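Local coordinates for putative endonuclease/exonuclease/phosphatase family protein (Bacteroides thetaiotaomicron, PDB 3MPR) that probably hydrolyses phosphodiester bonds as a metal-dependent nuclease of the endonuclease/exonuclease/phosphatase family, its true substrate being uncertain, at residues 3-7 against 129-134; 32-36 against 59-64; 246-252 against 271-277. One frame throughout, in Å; residues are numbered along the deposited sequence.

Contact 1: residues 3-7 against 129-134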
loop_
_atom_site.group_PDB
_atom_site.type_symbol
_atom_site.label_atom_id
_atom_site.label_comp_id
_atom_site.label_asym_id
_atom_site.label_seq_id
_atom_site.Cartn_x
_atom_site.Cartn_y
_atom_site.Cartn_z
ATOM N N GLN A 3 -4.238 2.394 -27.729
ATOM C CA GLN A 3 -4.804 2.276 -26.388
ATOM C C GLN A 3 -4.058 3.133 -25.370
ATOM O O GLN A 3 -2.831 3.261 -25.448
ATOM C CB GLN A 3 -4.783 0.816 -25.936
ATOM C CG GLN A 3 -5.510 -0.120 -26.877
ATOM C CD GLN A 3 -6.924 0.341 -27.153
ATOM O OE1 GLN A 3 -7.637 0.778 -26.246
ATOM N NE2 GLN A 3 -7.335 0.261 -28.415
ATOM N N PRO A 4 -4.795 3.700 -24.395
ATOM C CA PRO A 4 -4.103 4.430 -23.328
ATOM C C PRO A 4 -3.304 3.438 -22.495
ATOM O O PRO A 4 -3.631 2.250 -22.459
ATOM C CB PRO A 4 -5.244 5.021 -22.485
ATOM C CG PRO A 4 -6.527 4.352 -22.973
ATOM C CD PRO A 4 -6.166 3.324 -24.009
ATOM N N THR A 5 -2.262 3.914 -21.830
ATOM C CA THR A 5 -1.398 3.012 -21.085
ATOM C C THR A 5 -1.406 3.411 -19.620
ATOM O O THR A 5 -1.292 4.588 -19.299
ATOM C CB THR A 5 0.039 3.058 -21.630
ATOM O OG1 THR A 5 0.034 2.640 -23.000
ATOM C CG2 THR A 5 0.956 2.139 -20.825
ATOM N N SER A 6 -1.577 2.432 -18.736
ATOM C CA SER A 6 -1.429 2.678 -17.296
ATOM C C SER A 6 -0.152 2.046 -16.766
ATOM O O SER A 6 0.145 0.887 -17.071
ATOM C CB SER A 6 -2.638 2.132 -16.526
ATOM O OG SER A 6 -3.773 2.887 -16.851
ATOM N N LEU A 7 0.610 2.812 -15.987
ATOM C CA LEU A 7 1.870 2.337 -15.422
ATOM C C LEU A 7 1.936 2.603 -13.919
ATOM O O LEU A 7 1.573 3.681 -13.465
ATOM C CB LEU A 7 3.041 3.100 -16.058
ATOM C CG LEU A 7 3.344 2.916 -17.532
ATOM C CD1 LEU A 7 4.457 3.864 -17.941
ATOM C CD2 LEU A 7 3.728 1.472 -17.812
ATOM N N CYS A 129 5.964 -0.876 -24.070
ATOM C CA CYS A 129 4.952 -1.688 -23.424
ATOM C C CYS A 129 4.500 -2.794 -24.369
ATOM O O CYS A 129 4.137 -2.534 -25.522
ATOM C CB CYS A 129 3.772 -0.816 -22.990
ATOM S SG CYS A 129 4.261 0.497 -21.850
ATOM N N LYS A 130 4.535 -4.024 -23.885
ATOM C CA LYS A 130 4.160 -5.170 -24.707
ATOM C C LYS A 130 2.681 -5.150 -25.096
ATOM O O LYS A 130 2.320 -5.603 -26.183
ATOM C CB LYS A 130 4.511 -6.481 -24.001
ATOM C CG LYS A 130 6.005 -6.758 -23.950
ATOM C CD LYS A 130 6.303 -8.115 -23.325
ATOM C CE LYS A 130 7.750 -8.507 -23.547
ATOM N NZ LYS A 130 8.112 -9.825 -22.931
ATOM N N ASP A 131 1.822 -4.622 -24.229
ATOM C CA ASP A 131 0.405 -4.594 -24.571
ATOM C C ASP A 131 0.045 -3.463 -25.537
ATOM O O ASP A 131 -0.517 -3.714 -26.600
ATOM C CB ASP A 131 -0.508 -4.593 -23.332
ATOM C CG ASP A 131 -0.142 -3.526 -22.322
ATOM O OD1 ASP A 131 0.758 -2.700 -22.593
ATOM O OD2 ASP A 131 -0.769 -3.508 -21.241
ATOM N N THR A 132 0.397 -2.229 -25.201
ATOM C CA THR A 132 -0.082 -1.093 -25.985
ATOM C C THR A 132 0.923 -0.593 -27.008
ATOM O O THR A 132 0.572 0.183 -27.902
ATOM C CB THR A 132 -0.452 0.101 -25.086
ATOM O OG1 THR A 132 0.729 0.595 -24.439
ATOM C CG2 THR A 132 -1.471 -0.309 -24.039
ATOM N N GLY A 133 2.177 -1.006 -26.866
ATOM C CA GLY A 133 3.226 -0.504 -27.736
ATOM C C GLY A 133 3.773 0.856 -27.324
ATOM O O GLY A 133 4.688 1.387 -27.967
ATOM N N PHE A 134 3.226 1.425 -26.251
ATOM C CA PHE A 134 3.673 2.737 -25.768
ATOM C C PHE A 134 5.175 2.724 -25.483
ATOM O O PHE A 134 5.663 1.854 -24.758
ATOM C CB PHE A 134 2.891 3.125 -24.499
ATOM C CG PHE A 134 3.394 4.378 -23.820
ATOM C CD1 PHE A 134 3.538 5.561 -24.527
ATOM C CD2 PHE A 134 3.688 4.376 -22.468
ATOM C CE1 PHE A 134 4.001 6.712 -23.911
ATOM C CE2 PHE A 134 4.133 5.533 -21.845
ATOM C CZ PHE A 134 4.288 6.692 -22.564
HETATM O O HOH W 1 -0.893 3.080 -27.768
HETATM O O HOH W 2 -2.362 0.412 -28.708
#
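Q3 meets T132 at the closest backbone approach of the two segments, 5.8 Å between their CA atoms, with the CB of Q3 beside the CG2 methyl of T132. Two waters lie between the backbones here. One accepts from Q3 N; both are within hydrogen-bonding distance of T132 O, and the other also of Q3 O, though how the protons are shared among these carbonyls is undetermined. P4 contributes its carbonyl oxygen, which lies 3.7 Å from the CG2 of T132, while its ring turns off the contact.

T5 is the centre. Its OG1 accepts a hydrogen bond of 2.6 Å from T132 OG1, and the same T132 oxygen accepts from F134 N at 3.2 Å with a nearly straight N-H...O angle of 160°, which makes an ST turn. With both roles in use, the T132 hydroxyl is well fixed. A T5 chi1 of -61° sets OG1 beside the backbone N and swings CG2 out to the sulfur of C129, with 3.8 Å between CG2 and SG; T5 OG1 also lies 3.3 Å from CB of F134.

In the DNase I-like sandwich this joins the two sheets: strand 5-13 belongs to one, and residues 129-134 close the hairpin between strands 121-129 and 135-142 of the other. The hairpin end is held by C129 N bonded to F134 O and by G133 N bonded to C129 O.

L7 completes the apolar floor. Its CD2 lies 4.2 Å from C129 SG, and its CD1 sits at the edge of the F134 ring, near the ring plane, 4.3 Å from CE2. F93 and F136 touch both L7 and C129, and F134 stacks on F289.

Contact 2: residues 32-36 against 59-64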
loop_
_atom_site.group_PDB
_atom_site.type_symbol
_atom_site.label_atom_id
_atom_site.label_comp_id
_atom_site.label_asym_id
_atom_site.label_seq_id
_atom_site.Cartn_x
_atom_site.Cartn_y
_atom_site.Cartn_z
ATOM N N TYR A 32 15.922 -7.130 2.944
ATOM C CA TYR A 32 15.574 -7.223 1.531
ATOM C C TYR A 32 14.398 -8.144 1.193
ATOM O O TYR A 32 13.657 -7.871 0.255
ATOM C CB TYR A 32 16.817 -7.476 0.647
ATOM C CG TYR A 32 17.169 -8.922 0.346
ATOM C CD1 TYR A 32 16.430 -9.668 -0.555
ATOM C CD2 TYR A 32 18.277 -9.519 0.941
ATOM C CE1 TYR A 32 16.763 -10.991 -0.840
ATOM C CE2 TYR A 32 18.613 -10.827 0.674
ATOM C CZ TYR A 32 17.863 -11.558 -0.217
ATOM O OH TYR A 32 18.220 -12.858 -0.484
ATOM N N PRO A 33 14.202 -9.225 1.967
ATOM C CA PRO A 33 13.018 -10.026 1.662
ATOM C C PRO A 33 11.733 -9.211 1.850
ATOM O O PRO A 33 10.780 -9.412 1.104
ATOM C CB PRO A 33 13.101 -11.170 2.675
ATOM C CG PRO A 33 14.595 -11.312 2.938
ATOM C CD PRO A 33 15.068 -9.872 2.969
ATOM N N VAL A 34 11.720 -8.292 2.812
ATOM C CA VAL A 34 10.564 -7.399 3.013
ATOM C C VAL A 34 10.438 -6.385 1.868
ATOM O O VAL A 34 9.344 -6.154 1.337
ATOM C CB VAL A 34 10.667 -6.658 4.368
ATOM C CG1 VAL A 34 9.420 -5.805 4.620
ATOM C CG2 VAL A 34 10.853 -7.666 5.506
ATOM N N ILE A 35 11.558 -5.774 1.488
ATOM C CA ILE A 35 11.589 -4.910 0.308
ATOM C C ILE A 35 10.966 -5.615 -0.905
ATOM O O ILE A 35 10.120 -5.045 -1.590
ATOM C CB ILE A 35 13.031 -4.454 -0.024
ATOM C CG1 ILE A 35 13.579 -3.549 1.080
ATOM C CG2 ILE A 35 13.094 -3.761 -1.402
ATOM C CD1 ILE A 35 15.074 -3.200 0.928
ATOM N N ALA A 36 11.372 -6.858 -1.164
ATOM C CA ALA A 36 10.846 -7.598 -2.314
ATOM C C ALA A 36 9.346 -7.827 -2.186
ATOM O O ALA A 36 8.607 -7.644 -3.148
ATOM C CB ALA A 36 11.578 -8.937 -2.511
ATOM N N ASP A 59 20.430 -10.572 -5.329
ATOM C CA ASP A 59 19.481 -10.975 -4.294
ATOM C C ASP A 59 18.075 -10.515 -4.647
ATOM O O ASP A 59 17.100 -11.259 -4.496
ATOM C CB ASP A 59 19.845 -10.344 -2.948
ATOM C CG ASP A 59 21.178 -10.814 -2.417
ATOM O OD1 ASP A 59 21.664 -11.863 -2.887
ATOM O OD2 ASP A 59 21.726 -10.130 -1.523
HETATM N N MSE A 60 17.963 -9.273 -5.096
HETATM C CA MSE A 60 16.641 -8.722 -5.388
HETATM C C MSE A 60 16.014 -9.441 -6.566
HETATM O O MSE A 60 14.848 -9.812 -6.520
HETATM C CB MSE A 60 16.706 -7.208 -5.636
HETATM C CG MSE A 60 16.972 -6.391 -4.377
HETATM SE SE MSE A 60 15.462 -6.511 -3.103
HETATM C CE MSE A 60 14.038 -6.017 -4.324
ATOM N N LYS A 61 16.784 -9.659 -7.627
ATOM C CA LYS A 61 16.245 -10.392 -8.766
ATOM C C LYS A 61 15.815 -11.808 -8.345
ATOM O O LYS A 61 14.755 -12.287 -8.738
ATOM C CB LYS A 61 17.253 -10.427 -9.920
ATOM C CG LYS A 61 16.757 -11.163 -11.150
ATOM C CD LYS A 61 17.709 -10.976 -12.330
ATOM C CE LYS A 61 17.216 -11.728 -13.549
ATOM N NZ LYS A 61 18.223 -11.648 -14.652
ATOM N N GLU A 62 16.622 -12.475 -7.530
ATOM C CA GLU A 62 16.228 -13.799 -7.060
ATOM C C GLU A 62 14.903 -13.714 -6.300
ATOM O O GLU A 62 14.049 -14.587 -6.432
ATOM C CB GLU A 62 17.317 -14.426 -6.186
ATOM C CG GLU A 62 16.905 -15.742 -5.531
ATOM C CD GLU A 62 18.000 -16.310 -4.653
ATOM O OE1 GLU A 62 18.391 -15.639 -3.678
ATOM O OE2 GLU A 62 18.480 -17.423 -4.941
ATOM N N ALA A 63 14.730 -12.647 -5.524
ATOM C CA ALA A 63 13.514 -12.476 -4.729
ATOM C C ALA A 63 12.345 -11.979 -5.562
ATOM O O ALA A 63 11.220 -11.913 -5.064
ATOM C CB ALA A 63 13.761 -11.517 -3.566
ATOM N N LEU A 64 12.607 -11.619 -6.820
ATOM C CA LEU A 64 11.579 -11.028 -7.679
ATOM C C LEU A 64 11.409 -11.773 -8.999
ATOM O O LEU A 64 11.792 -11.271 -10.046
ATOM C CB LEU A 64 11.879 -9.553 -7.950
ATOM C CG LEU A 64 11.730 -8.599 -6.757
ATOM C CD1 LEU A 64 12.192 -7.198 -7.156
ATOM C CD2 LEU A 64 10.291 -8.572 -6.257
HETATM O O HOH W 3 17.121 -13.528 -2.813
#
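Helices 32-36 and 59-63 pass within 9.6 Å of each other, axis to axis, at a crossing angle of -49°, and A36 and A63 mark the closest backbone approach, 6.1 Å between CA atoms. That approach rests on two small side chains: the CB methyls of A36 and A63 meet at 3.5 Å.

The Y32 ring spans the other end of the contact, its OH alone being polar. D59 CB lies over one of its faces, 3.8 Å from the centroid and 20° off the normal, a CH-pi contact; P33 CD covers the opposite face. The D59 carboxylate runs almost parallel to the ring, 15° between planes, and its OD2 is hydrogen-bonded to W28, whose own ring stacks with Y32. A63 CB touches the ring edge near its plane. At the rim a water accepts from Y32 OH and donates to D59 O and E62 OE1, tying the phenol to the second helix.

Deeper in, the selenomethionine M60 bends at its second and third torsions, bringing SE into a Met-aromatic contact, oblique to the Y32 ring, and CE to 3.8 Å from I35 CG2. L64 CD2 lies 3.7 Å from the carbonyl oxygen of A36.

With an alanine in place of Y32, D59 CB would probably lose its aromatic cover and the water its phenol donor, and a gap would be likely to open beside M60.

Helix 28-41 links the parallel neighbouring strands 5-13 and 46-50 as a beta-alpha-beta crossover, and helix 54-63 follows strand 46-50, so this packing flanks one sheet of the DNase I-like sandwich. E51 binds magnesium in a structure of this protein, though none is bound to this chain; the I35 side chain is about 10 Å from that of E51.

Contact 3: residues 246-252 against 271-277. With ACY (acetic acid), chain E.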
loop_
_atom_site.group_PDB
_atom_site.type_symbol
_atom_site.label_atom_id
_atom_site.label_comp_id
_atom_site.label_asym_id
_atom_site.label_seq_id
_atom_site.Cartn_x
_atom_site.Cartn_y
_atom_site.Cartn_z
ATOM N N ASP A 246 5.176 1.068 5.214
ATOM C CA ASP A 246 5.054 -0.294 5.734
ATOM C C ASP A 246 6.269 -0.594 6.602
ATOM O O ASP A 246 7.388 -0.211 6.251
ATOM C CB ASP A 246 5.024 -1.329 4.599
ATOM C CG ASP A 246 3.952 -1.065 3.554
ATOM O OD1 ASP A 246 3.638 0.111 3.263
ATOM O OD2 ASP A 246 3.465 -2.065 2.972
ATOM N N THR A 247 6.060 -1.273 7.728
ATOM C CA THR A 247 7.182 -1.699 8.567
ATOM C C THR A 247 7.085 -3.169 8.951
ATOM O O THR A 247 5.984 -3.724 9.087
ATOM C CB THR A 247 7.258 -0.881 9.891
ATOM O OG1 THR A 247 5.960 -0.835 10.493
ATOM C CG2 THR A 247 7.734 0.534 9.637
ATOM N N TYR A 248 8.240 -3.794 9.146
ATOM C CA TYR A 248 8.286 -5.147 9.675
ATOM C C TYR A 248 8.698 -5.094 11.150
ATOM O O TYR A 248 8.770 -4.009 11.736
ATOM C CB TYR A 248 9.206 -6.046 8.824
ATOM C CG TYR A 248 10.709 -5.788 8.930
ATOM C CD1 TYR A 248 11.512 -6.623 9.688
ATOM C CD2 TYR A 248 11.322 -4.753 8.234
ATOM C CE1 TYR A 248 12.877 -6.428 9.778
ATOM C CE2 TYR A 248 12.710 -4.545 8.315
ATOM C CZ TYR A 248 13.475 -5.397 9.095
ATOM O OH TYR A 248 14.838 -5.231 9.221
ATOM N N ARG A 249 8.935 -6.250 11.761
ATOM C CA ARG A 249 9.266 -6.274 13.185
ATOM C C ARG A 249 10.449 -7.182 13.418
ATOM O O ARG A 249 10.604 -8.188 12.728
ATOM C CB ARG A 249 8.091 -6.773 14.030
ATOM C CG ARG A 249 6.809 -5.929 13.935
ATOM C CD ARG A 249 6.883 -4.594 14.698
ATOM N NE ARG A 249 5.601 -3.896 14.580
ATOM C CZ ARG A 249 5.277 -3.100 13.567
ATOM N NH1 ARG A 249 6.166 -2.863 12.604
ATOM N NH2 ARG A 249 4.073 -2.531 13.521
ATOM N N SER A 250 11.259 -6.844 14.416
ATOM C CA SER A 250 12.346 -7.721 14.831
ATOM C C SER A 250 12.310 -7.883 16.340
ATOM O O SER A 250 11.708 -7.076 17.048
ATOM C CB SER A 250 13.695 -7.148 14.394
ATOM O OG SER A 250 13.942 -5.930 15.072
ATOM N N VAL A 251 12.936 -8.944 16.833
ATOM C CA VAL A 251 13.028 -9.151 18.271
ATOM C C VAL A 251 14.048 -8.192 18.864
ATOM O O VAL A 251 15.165 -8.069 18.360
ATOM C CB VAL A 251 13.428 -10.594 18.610
ATOM C CG1 VAL A 251 13.636 -10.748 20.119
ATOM C CG2 VAL A 251 12.363 -11.557 18.117
ATOM N N ARG A 252 13.640 -7.498 19.920
ATOM C CA ARG A 252 14.510 -6.580 20.648
ATOM C C ARG A 252 15.560 -7.361 21.424
ATOM O O ARG A 252 15.221 -8.186 22.272
ATOM C CB ARG A 252 13.687 -5.747 21.632
ATOM C CG ARG A 252 13.625 -4.272 21.319
ATOM C CD ARG A 252 13.078 -3.482 22.498
ATOM N NE ARG A 252 12.097 -2.484 22.074
ATOM C CZ ARG A 252 12.397 -1.355 21.436
ATOM N NH1 ARG A 252 13.660 -1.069 21.134
ATOM N NH2 ARG A 252 11.431 -0.509 21.096
ATOM N N ALA A 271 9.837 -9.178 23.340
ATOM C CA ALA A 271 9.580 -7.788 22.984
ATOM C C ALA A 271 10.078 -7.543 21.565
ATOM O O ALA A 271 11.055 -8.157 21.134
ATOM C CB ALA A 271 10.261 -6.852 23.959
ATOM N N TYR A 272 9.397 -6.655 20.843
ATOM C CA TYR A 272 9.695 -6.411 19.436
ATOM C C TYR A 272 9.835 -4.924 19.193
ATOM O O TYR A 272 9.436 -4.122 20.031
ATOM C CB TYR A 272 8.567 -6.943 18.549
ATOM C CG TYR A 272 8.402 -8.438 18.602
ATOM C CD1 TYR A 272 7.613 -9.035 19.580
ATOM C CD2 TYR A 272 9.028 -9.257 17.668
ATOM C CE1 TYR A 272 7.454 -10.405 19.632
ATOM C CE2 TYR A 272 8.875 -10.636 17.711
ATOM C CZ TYR A 272 8.089 -11.200 18.697
ATOM O OH TYR A 272 7.932 -12.563 18.737
ATOM N N GLU A 273 10.412 -4.563 18.046
ATOM C CA GLU A 273 10.474 -3.171 17.639
ATOM C C GLU A 273 10.202 -3.045 16.146
ATOM O O GLU A 273 10.489 -3.956 15.372
ATOM C CB GLU A 273 11.830 -2.555 17.975
ATOM C CG GLU A 273 13.007 -3.162 17.239
ATOM C CD GLU A 273 14.344 -2.607 17.742
ATOM O OE1 GLU A 273 14.663 -1.436 17.431
ATOM O OE2 GLU A 273 15.065 -3.334 18.461
ATOM N N ALA A 274 9.646 -1.910 15.752
ATOM C CA ALA A 274 9.409 -1.653 14.341
ATOM C C ALA A 274 10.737 -1.436 13.640
ATOM O O ALA A 274 11.665 -0.875 14.219
ATOM C CB ALA A 274 8.515 -0.439 14.167
ATOM N N ARG A 275 10.818 -1.890 12.391
ATOM C CA ARG A 275 12.001 -1.706 11.554
ATOM C C ARG A 275 11.516 -1.227 10.198
ATOM O O ARG A 275 10.495 -1.710 9.711
ATOM C CB ARG A 275 12.705 -3.052 11.331
ATOM C CG ARG A 275 13.359 -3.655 12.558
ATOM C CD ARG A 275 14.702 -2.999 12.803
ATOM N NE ARG A 275 15.364 -3.539 13.990
ATOM C CZ ARG A 275 16.520 -3.081 14.461
ATOM N NH1 ARG A 275 17.139 -2.081 13.843
ATOM N NH2 ARG A 275 17.053 -3.619 15.551
ATOM N N THR A 276 12.240 -0.303 9.574
ATOM C CA THR A 276 11.872 0.124 8.230
ATOM C C THR A 276 12.655 -0.738 7.233
ATOM O O THR A 276 13.818 -1.055 7.472
ATOM C CB THR A 276 12.160 1.615 8.004
ATOM O OG1 THR A 276 13.551 1.879 8.255
ATOM C CG2 THR A 276 11.300 2.463 8.929
ATOM N N PRO A 277 12.008 -1.150 6.135
ATOM C CA PRO A 277 12.661 -2.034 5.159
ATOM C C PRO A 277 13.897 -1.380 4.533
ATOM O O PRO A 277 14.832 -2.086 4.184
ATOM C CB PRO A 277 11.570 -2.267 4.112
ATOM C CG PRO A 277 10.283 -2.110 4.889
ATOM C CD PRO A 277 10.565 -1.007 5.875
HETATM C C ACY E . 7.972 -9.534 9.836
HETATM O O ACY E . 9.076 -9.574 9.239
HETATM O OXT ACY E . 7.552 -8.560 10.521
HETATM C CH3 ACY E . 7.100 -10.744 9.694
HETATM O O HOH W 4 15.584 -2.524 8.955
HETATM O O HOH W 5 15.828 -5.732 16.948
HETATM O O HOH W 6 12.669 -10.005 23.334
#
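Y248 and R275 form the tight end of this two-stranded antiparallel sheet. R275 CB sits over one face of the Y248 ring, 3.5 Å from the centroid, a CH-pi contact. Their backbones bond in both directions. Y248 N donates to R275 O. R275 N donates to Y248 O at 3.0 Å, and that carbonyl oxygen also accepts from R249 NH1, the two donors arriving from opposite faces of its plane. An acetate, probably from the crystallisation liquor, lies beside Y248 CB and accepts from R249 N. The ring edge faces T276 O and P277 CA; beyond it the phenol OH is hydrogen-bonded to Q30, and a water bridges it to T276 O.

S250 and E273 are the next hydrogen-bonded pair, with R249 and A274 the non-hydrogen-bonded pair between. S250 OG, turned to this side by a first torsion of 65°, takes up R275 NE at 3.0 Å with an N-H...O angle of 168°, in the guanidinium plane. With NH1 held by D26 and R24 O, this helps fix that plane.

The other end is the solvent side, where V251, R252 and A271 are exposed. R252 N bonds A271 O at 2.9 Å, R252 lays its guanidinium across E273 CB, and V251 CG2 packs against Y272 CE2 at 3.6 Å. Residues 254-269, which would join the strands, are not modelled.

The second subunit binds through S221 O to R249 NE and Y208 to D246. E273 OE2 lies 3.5 Å from R275 NH2 and at long range from R252 NH1, well out of both guanidinium planes, so these contacts are charge-only; the directed bonds come from a water that accepts from S250 OG and R275 NH2 and donates to E273 OE2 and V251 O.

Overall arrangement
Contacts 2 and 3 are neighbours, with centres about 18 Å apart, and they touch directly: P277 and Y248 lie against helix 28-41, as I35 CD1 to P277 O at 3.4 Å and V34 CG2 to Y248 CG at 3.9 Å demonstrate. V34 also packs on L210 of the second subunit, so this pair of contacts reaches the subunit interface. Contact 1 stands apart at the other end of the sandwich, its centre about 26 Å from that of contact 2 and about 38 Å from that of contact 3, touching neither. Contact 2 comes nearest the magnesium site at E51, where no metal is bound in this chain; contacts 1 and 3 lie away from it.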